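Local coordinates for Rod shape-determining protein (MreC) (Helicobacter pylori, PDB 5LP5) that probably helps determine rod cell shape and forms a core cell wall synthesis complex with penicillin-binding protein 2, at residues V195-L200 with V208-V213; E177-F182 with S224-N229. All coordinates share one frame; numbering follows the deposited sequence.

Contact 1: V195-L200 with V208-V213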
ATOM      1  N   VAL C 195      21.385 -11.850  -4.554  1.00 24.46           N
ATOM      2  CA  VAL C 195      20.076 -12.181  -5.104  1.00 22.30           C
ATOM      3  C   VAL C 195      20.061 -13.672  -5.487  1.00 21.16           C
ATOM      4  O   VAL C 195      20.888 -14.126  -6.275  1.00 21.12           O
ATOM      5  CB  VAL C 195      19.782 -11.310  -6.329  1.00 21.57           C
ATOM      6  CG1 VAL C 195      18.460 -11.691  -6.964  1.00 21.53           C
ATOM      7  CG2 VAL C 195      19.756  -9.858  -5.919  1.00 22.02           C
ATOM      8  N   LEU C 196      19.119 -14.416  -4.924  1.00 21.16           N
ATOM      9  CA  LEU C 196      19.031 -15.869  -5.125  1.00 21.16           C
ATOM     10  C   LEU C 196      17.659 -16.247  -5.659  1.00 20.89           C
ATOM     11  O   LEU C 196      16.686 -15.538  -5.411  1.00 20.88           O
ATOM     12  CB  LEU C 196      19.214 -16.605  -3.807  1.00 21.88           C
ATOM     13  CG  LEU C 196      20.484 -16.271  -3.055  1.00 22.49           C
ATOM     14  CD1 LEU C 196      20.453 -16.733  -1.591  1.00 23.42           C
ATOM     15  CD2 LEU C 196      21.671 -16.827  -3.832  1.00 22.53           C
ATOM     16  N   THR C 197      17.568 -17.383  -6.348  1.00 20.87           N
ATOM     17  CA  THR C 197      16.265 -17.866  -6.758  1.00 20.93           C
ATOM     18  C   THR C 197      15.432 -18.163  -5.508  1.00 21.55           C
ATOM     19  O   THR C 197      15.939 -18.707  -4.528  1.00 22.05           O
ATOM     20  CB  THR C 197      16.386 -19.134  -7.612  1.00 21.07           C
ATOM     21  OG1 THR C 197      17.026 -20.161  -6.856  1.00 21.58           O
ATOM     22  CG2 THR C 197      17.181 -18.884  -8.849  1.00 20.67           C
ATOM     23  N   SER C 198      14.160 -17.806  -5.539  1.00 21.77           N
ATOM     24  CA  SER C 198      13.293 -17.942  -4.350  1.00 23.74           C
ATOM     25  C   SER C 198      12.784 -19.367  -4.208  1.00 24.67           C
ATOM     26  O   SER C 198      12.453 -19.817  -3.127  1.00 24.21           O
ATOM     27  CB  SER C 198      12.077 -17.022  -4.454  1.00 24.03           C
ATOM     28  OG  SER C 198      11.054 -17.647  -5.202  1.00 25.20           O
ATOM     29  N   GLY C 199      12.703 -20.071  -5.319  1.00 25.84           N
ATOM     30  CA  GLY C 199      12.232 -21.453  -5.289  1.00 27.63           C
ATOM     31  C   GLY C 199      10.730 -21.549  -5.050  1.00 28.80           C
ATOM     32  O   GLY C 199      10.225 -22.565  -4.610  1.00 30.54           O
ATOM     33  N   LEU C 200      10.008 -20.470  -5.321  1.00 29.09           N
ATOM     34  CA  LEU C 200       8.553 -20.446  -5.155  1.00 30.13           C
ATOM     35  C   LEU C 200       7.782 -20.588  -6.467  1.00 29.91           C
ATOM     36  O   LEU C 200       6.551 -20.732  -6.457  1.00 30.72           O
ATOM     37  CB  LEU C 200       8.152 -19.117  -4.523  1.00 30.53           C
ATOM     38  CG  LEU C 200       8.686 -18.855  -3.113  1.00 30.63           C
ATOM     39  CD1 LEU C 200       8.554 -17.381  -2.750  1.00 29.91           C
ATOM     40  CD2 LEU C 200       7.962 -19.739  -2.115  1.00 31.89           C
ATOM     41  N   VAL C 208      19.732 -20.688  -5.567  1.00 22.32           N
ATOM     42  CA  VAL C 208      20.667 -20.628  -6.678  1.00 22.05           C
ATOM     43  C   VAL C 208      21.049 -19.191  -6.904  1.00 21.60           C
ATOM     44  O   VAL C 208      20.196 -18.315  -6.819  1.00 21.21           O
ATOM     45  CB  VAL C 208      20.061 -21.209  -7.956  1.00 21.81           C
ATOM     46  CG1 VAL C 208      21.033 -21.110  -9.104  1.00 21.72           C
ATOM     47  CG2 VAL C 208      19.681 -22.662  -7.741  1.00 22.48           C
ATOM     48  N   PHE C 209      22.317 -18.930  -7.191  1.00 21.85           N
ATOM     49  CA  PHE C 209      22.829 -17.553  -7.290  1.00 21.76           C
ATOM     50  C   PHE C 209      22.364 -16.885  -8.586  1.00 21.20           C
ATOM     51  O   PHE C 209      22.358 -17.486  -9.652  1.00 21.12           O
ATOM     52  CB  PHE C 209      24.350 -17.515  -7.217  1.00 22.53           C
ATOM     53  CG  PHE C 209      24.945 -16.135  -7.339  1.00 22.74           C
ATOM     54  CD1 PHE C 209      24.999 -15.301  -6.239  1.00 23.09           C
ATOM     55  CD2 PHE C 209      25.473 -15.681  -8.534  1.00 22.82           C
ATOM     56  CE1 PHE C 209      25.562 -14.019  -6.333  1.00 23.52           C
ATOM     57  CE2 PHE C 209      26.024 -14.407  -8.641  1.00 23.26           C
ATOM     58  CZ  PHE C 209      26.069 -13.572  -7.531  1.00 23.61           C
ATOM     59  N   VAL C 210      21.966 -15.628  -8.482  1.00 20.98           N
ATOM     60  CA  VAL C 210      21.548 -14.861  -9.640  1.00 21.00           C
ATOM     61  C   VAL C 210      22.473 -13.684  -9.883  1.00 22.04           C
ATOM     62  O   VAL C 210      23.004 -13.543 -10.994  1.00 21.68           O
ATOM     63  CB  VAL C 210      20.111 -14.352  -9.481  1.00 20.85           C
ATOM     64  CG1 VAL C 210      19.719 -13.504 -10.671  1.00 20.90           C
ATOM     65  CG2 VAL C 210      19.171 -15.533  -9.396  1.00 21.02           C
ATOM     66  N   GLY C 211      22.649 -12.848  -8.851  1.00 23.06           N
ATOM     67  CA  GLY C 211      23.467 -11.623  -8.965  1.00 24.67           C
ATOM     68  C   GLY C 211      23.468 -10.785  -7.706  1.00 26.22           C
ATOM     69  O   GLY C 211      23.149 -11.281  -6.639  1.00 27.09           O
ATOM     70  N   GLU C 212      23.847  -9.524  -7.833  1.00 28.58           N
ATOM     71  CA  GLU C 212      23.935  -8.611  -6.691  1.00 31.55           C
ATOM     72  C   GLU C 212      23.303  -7.277  -7.046  1.00 29.23           C
ATOM     73  O   GLU C 212      23.391  -6.835  -8.186  1.00 28.62           O
ATOM     74  CB  GLU C 212      25.402  -8.367  -6.298  1.00 37.04           C
ATOM     75  CG  GLU C 212      26.138  -9.621  -5.845  1.00 42.06           C
ATOM     76  CD  GLU C 212      27.629  -9.461  -5.660  1.00 48.43           C
ATOM     77  OE1 GLU C 212      28.092  -8.300  -5.433  1.00 51.57           O
ATOM     78  OE2 GLU C 212      28.294 -10.537  -5.716  1.00 49.92           O
ATOM     79  N   VAL C 213      22.693  -6.625  -6.065  1.00 26.73           N
ATOM     80  CA  VAL C 213      22.008  -5.371  -6.321  1.00 25.73           C
ATOM     81  C   VAL C 213      23.026  -4.270  -6.607  1.00 26.48           C
ATOM     82  O   VAL C 213      23.937  -4.059  -5.823  1.00 26.56           O
ATOM     83  CB  VAL C 213      21.134  -4.968  -5.129  1.00 24.78           C
ATOM     84  CG1 VAL C 213      20.447  -3.617  -5.388  1.00 25.76           C
ATOM     85  CG2 VAL C 213      20.103  -6.052  -4.866  1.00 24.09           C
TER
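Val195 spreads its two methyls over different partners on the returning strand: CG1 lies 4.0 Å from Val210 CB, while CG2 meets Val213 CG2, the side chains of Val195 and Val213 crossing at about a right angle. With CG1 anti to the backbone N (chi1 177°), CG2 is left beside that N and faces Val213. A branched, compact valine can thus touch both neighbours without reaching far from the sheet.

A classic beta bulge brings Val210, beside Gly211, next to Val195, so that both residues face it. Val195 O accepts from Val210 N at 2.9 Å and more weakly from Gly211 N at 3.4 Å; Val195 N donates back to Gly211 O. Gly211 is almost fully extended (phi 177°), a conformation that suits a residue without a side chain. Its N also lies over one face of the Phe209 ring, offset toward the rim.

Beyond the bulge, Leu196 and Phe209 form a non-hydrogen-bonded pair in which Leu196 CD2 lies 3.7 Å from Phe209 CA. Thr197 then binds Val208 twice: its N donates to Val208 O at 2.8 Å, and its OG1 accepts from Val208 N at 3.0 Å. OG1, placed between its own N and carbonyl carbon (chi1 60°), is also hydrogen-bonded to Gly205 O in the connecting loop. Threonine suits the place because its one hydroxyl serves both partners and joins the hairpin to its own loop. Next, Ser198 OG accepts from Leu200 N in an ST turn.

This antiparallel hairpin of strands 194-197 and 209-218 belongs to a closed six-stranded barrel within the MreC barrel core. Val195 and Val210 rest on Val159 of strand 158-161 and Leu227 of strand 223-228, and Leu196 hydrogen-bonds through its backbone to Met160.

Contact 2: E177-F182 with S224-N229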
ATOM      1  N   GLU C 177      19.744  -4.900 -19.151  1.00 39.83           N
ATOM      2  CA  GLU C 177      20.284  -5.180 -17.826  1.00 35.99           C
ATOM      3  C   GLU C 177      19.312  -6.128 -17.150  1.00 33.51           C
ATOM      4  O   GLU C 177      18.114  -6.062 -17.373  1.00 35.85           O
ATOM      5  CB  GLU C 177      20.406  -3.902 -16.981  1.00 35.33           C
ATOM      6  CG  GLU C 177      21.061  -2.734 -17.700  1.00 36.48           C
ATOM      7  CD  GLU C 177      21.374  -1.567 -16.788  1.00 36.72           C
ATOM      8  OE1 GLU C 177      20.412  -0.856 -16.388  1.00 36.72           O
ATOM      9  OE2 GLU C 177      22.582  -1.356 -16.495  1.00 35.69           O
ATOM     10  N   LEU C 178      19.831  -7.029 -16.334  1.00 30.05           N
ATOM     11  CA  LEU C 178      18.976  -7.906 -15.558  1.00 27.45           C
ATOM     12  C   LEU C 178      18.381  -7.135 -14.398  1.00 26.42           C
ATOM     13  O   LEU C 178      19.093  -6.517 -13.654  1.00 27.18           O
ATOM     14  CB  LEU C 178      19.772  -9.127 -15.058  1.00 26.48           C
ATOM     15  CG  LEU C 178      18.890 -10.263 -14.568  1.00 25.80           C
ATOM     16  CD1 LEU C 178      18.042 -10.763 -15.717  1.00 25.98           C
ATOM     17  CD2 LEU C 178      19.729 -11.406 -14.044  1.00 26.23           C
ATOM     18  N   VAL C 179      17.070  -7.185 -14.242  1.00 25.97           N
ATOM     19  CA  VAL C 179      16.386  -6.375 -13.230  1.00 25.88           C
ATOM     20  C   VAL C 179      15.510  -7.238 -12.347  1.00 25.96           C
ATOM     21  O   VAL C 179      14.909  -8.198 -12.827  1.00 25.72           O
ATOM     22  CB  VAL C 179      15.500  -5.324 -13.915  1.00 25.90           C
ATOM     23  CG1 VAL C 179      14.643  -4.594 -12.887  1.00 25.40           C
ATOM     24  CG2 VAL C 179      16.350  -4.377 -14.775  1.00 26.68           C
ATOM     25  N   VAL C 180      15.462  -6.919 -11.057  1.00 26.31           N
ATOM     26  CA  VAL C 180      14.421  -7.472 -10.191  1.00 26.93           C
ATOM     27  C   VAL C 180      13.319  -6.433 -10.049  1.00 28.46           C
ATOM     28  O   VAL C 180      13.545  -5.310  -9.602  1.00 28.44           O
ATOM     29  CB  VAL C 180      14.938  -7.847  -8.790  1.00 26.62           C
ATOM     30  CG1 VAL C 180      13.815  -8.411  -7.947  1.00 25.97           C
ATOM     31  CG2 VAL C 180      16.088  -8.837  -8.881  1.00 26.89           C
ATOM     32  N   ASP C 181      12.123  -6.828 -10.420  1.00 30.77           N
ATOM     33  CA  ASP C 181      10.974  -5.940 -10.449  1.00 33.42           C
ATOM     34  C   ASP C 181       9.988  -6.292  -9.340  1.00 31.66           C
ATOM     35  O   ASP C 181      10.050  -7.385  -8.767  1.00 33.11           O
ATOM     36  CB  ASP C 181      10.291  -6.078 -11.820  1.00 37.06           C
ATOM     37  CG  ASP C 181      10.562  -4.909 -12.724  1.00 39.90           C
ATOM     38  OD1 ASP C 181      10.469  -3.773 -12.198  1.00 44.31           O
ATOM     39  OD2 ASP C 181      10.855  -5.127 -13.933  1.00 41.72           O
ATOM     40  N   PHE C 182       9.110  -5.336  -9.056  1.00 29.99           N
ATOM     41  CA  PHE C 182       7.932  -5.534  -8.201  1.00 28.54           C
ATOM     42  C   PHE C 182       8.197  -5.809  -6.721  1.00 27.20           C
ATOM     43  O   PHE C 182       7.492  -6.563  -6.072  1.00 28.59           O
ATOM     44  CB  PHE C 182       7.005  -6.593  -8.789  1.00 28.37           C
ATOM     45  CG  PHE C 182       6.735  -6.419 -10.260  1.00 28.47           C
ATOM     46  CD1 PHE C 182       6.371  -5.179 -10.795  1.00 28.91           C
ATOM     47  CD2 PHE C 182       6.937  -7.489 -11.121  1.00 27.41           C
ATOM     48  CE1 PHE C 182       6.160  -5.039 -12.152  1.00 28.82           C
ATOM     49  CE2 PHE C 182       6.691  -7.364 -12.482  1.00 27.15           C
ATOM     50  CZ  PHE C 182       6.303  -6.136 -12.999  1.00 28.05           C
ATOM     51  N   SER C 224      12.400  -1.356  -7.988  1.00 29.89           N
ATOM     52  CA  SER C 224      13.147  -2.286  -8.813  1.00 29.10           C
ATOM     53  C   SER C 224      14.600  -2.283  -8.384  1.00 28.17           C
ATOM     54  O   SER C 224      15.074  -1.323  -7.804  1.00 27.74           O
ATOM     55  CB  SER C 224      13.081  -1.867 -10.289  1.00 29.62           C
ATOM     56  OG  SER C 224      11.806  -2.071 -10.869  1.00 30.04           O
ATOM     57  N   ALA C 225      15.300  -3.358  -8.706  1.00 27.34           N
ATOM     58  CA  ALA C 225      16.712  -3.468  -8.423  1.00 26.92           C
ATOM     59  C   ALA C 225      17.419  -3.929  -9.662  1.00 26.12           C
ATOM     60  O   ALA C 225      17.097  -4.972 -10.220  1.00 26.09           O
ATOM     61  CB  ALA C 225      16.964  -4.460  -7.292  1.00 27.16           C
ATOM     62  N   VAL C 226      18.393  -3.153 -10.103  1.00 26.03           N
ATOM     63  CA  VAL C 226      19.209  -3.540 -11.229  1.00 26.10           C
ATOM     64  C   VAL C 226      20.364  -4.342 -10.704  1.00 25.18           C
ATOM     65  O   VAL C 226      20.975  -3.947  -9.714  1.00 26.83           O
ATOM     66  CB  VAL C 226      19.757  -2.304 -11.965  1.00 27.95           C
ATOM     67  CG1 VAL C 226      20.606  -2.734 -13.164  1.00 27.62           C
ATOM     68  CG2 VAL C 226      18.604  -1.410 -12.411  1.00 28.12           C
ATOM     69  N   LEU C 227      20.675  -5.452 -11.364  1.00 23.75           N
ATOM     70  CA  LEU C 227      21.704  -6.373 -10.864  1.00 23.55           C
ATOM     71  C   LEU C 227      23.028  -6.173 -11.545  1.00 24.00           C
ATOM     72  O   LEU C 227      23.078  -5.718 -12.661  1.00 25.03           O
ATOM     73  CB  LEU C 227      21.280  -7.831 -11.057  1.00 22.19           C
ATOM     74  CG  LEU C 227      19.928  -8.180 -10.473  1.00 21.51           C
ATOM     75  CD1 LEU C 227      19.712  -9.675 -10.553  1.00 20.90           C
ATOM     76  CD2 LEU C 227      19.821  -7.753  -9.028  1.00 21.69           C
ATOM     77  N   LYS C 228      24.089  -6.559 -10.859  1.00 24.63           N
ATOM     78  CA  LYS C 228      25.404  -6.692 -11.450  1.00 26.42           C
ATOM     79  C   LYS C 228      25.912  -8.108 -11.115  1.00 26.97           C
ATOM     80  O   LYS C 228      25.284  -8.805 -10.320  1.00 27.58           O
ATOM     81  CB  LYS C 228      26.335  -5.623 -10.896  1.00 27.40           C
ATOM     82  CG  LYS C 228      26.556  -5.703  -9.391  1.00 27.58           C
ATOM     83  CD  LYS C 228      27.467  -4.614  -8.860  1.00 28.73           C
ATOM     84  CE  LYS C 228      27.259  -4.428  -7.352  1.00 29.20           C
ATOM     85  NZ  LYS C 228      28.100  -3.337  -6.737  1.00 31.12           N
ATOM     86  N   ASN C 229      27.011  -8.541 -11.726  1.00 27.64           N
ATOM     87  CA  ASN C 229      27.517  -9.891 -11.536  1.00 28.01           C
ATOM     88  C   ASN C 229      26.490 -10.974 -11.862  1.00 26.84           C
ATOM     89  O   ASN C 229      26.588 -12.094 -11.333  1.00 26.86           O
ATOM     90  CB  ASN C 229      27.973 -10.099 -10.099  1.00 29.55           C
ATOM     91  CG  ASN C 229      29.241  -9.385  -9.795  1.00 32.53           C
ATOM     92  OD1 ASN C 229      30.250  -9.632 -10.454  1.00 35.53           O
ATOM     93  ND2 ASN C 229      29.210  -8.478  -8.803  1.00 33.72           N
TER
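Glu177 overlaps Val226, the two side chains crossing obliquely, with Glu177 OE1 3.7 Å from Val226 CG1. A long, flexible glutamate suits this partly exposed place: its chain covers the valine, and OE1 is still engaged in a hydrogen bond outside the pair.

Leu178 follows with a backbone bond and an apolar contact. Its O accepts from Leu227 N at 3.0 Å, and its CD2 packs on Leu227 CD1 at 3.9 Å. Val179 pairs with Val226 in a non-hydrogen-bonded position. Its CG1, anti to the backbone N (chi1 173°), passes beside Ala225 O, while CG2 faces Val226 CG2 across the strands.

Val180 and Ala225 form the hydrogen-bonded pair, each N donating to the other's O; Val180 N to Ala225 O measures 2.7 Å. Val180 CB lies 4.2 Å from Ala225 CB; alanine adds nothing beyond CB, and Val180 CG2 packs instead on Leu227 CD2 at 3.9 Å.

Asp181 starts off away from strand 223-228, yet its carboxylate turns back to accept from Ser224 OG. The hydroxyl meets OD1 from above the carboxylate plane, 38° out of it, a polar link in which the partly exposed Asp181 takes up the hydroxyl of the buried Ser224.

Strand 178-183 runs between strands 166-172 and 223-228 of the closed barrel. Ile170 of strand 166-172 touches Leu178, Val180 and Leu227, while Val180 also touches Val159 and Ile161 of strand 158-161.

Overall arrangement
Both contacts build the same closed antiparallel barrel, whose strands 209-218 and 223-228 are neighbours. Contact 1 is a partly buried hairpin with a short connection, nested along the chain inside the loop that contact 2 closes. Contact 2, the more buried, joins strands distant in sequence through regular pairing, without the bulge of contact 1. Their apolar sides converge: Leu227 touches Val195 and Val210, and Ala225 touches Val213. Side-chain hydrogen bonds occur in both, threonine to backbone in contact 1 and serine to aspartate in contact 2. A probable hydrogen bond from Lys228 N to Glu212 O joins the two. Each also reaches penicillin-binding protein 2: Leu200 packs on its Gln131, and Phe182 O hydrogen-bonds its Tyr127.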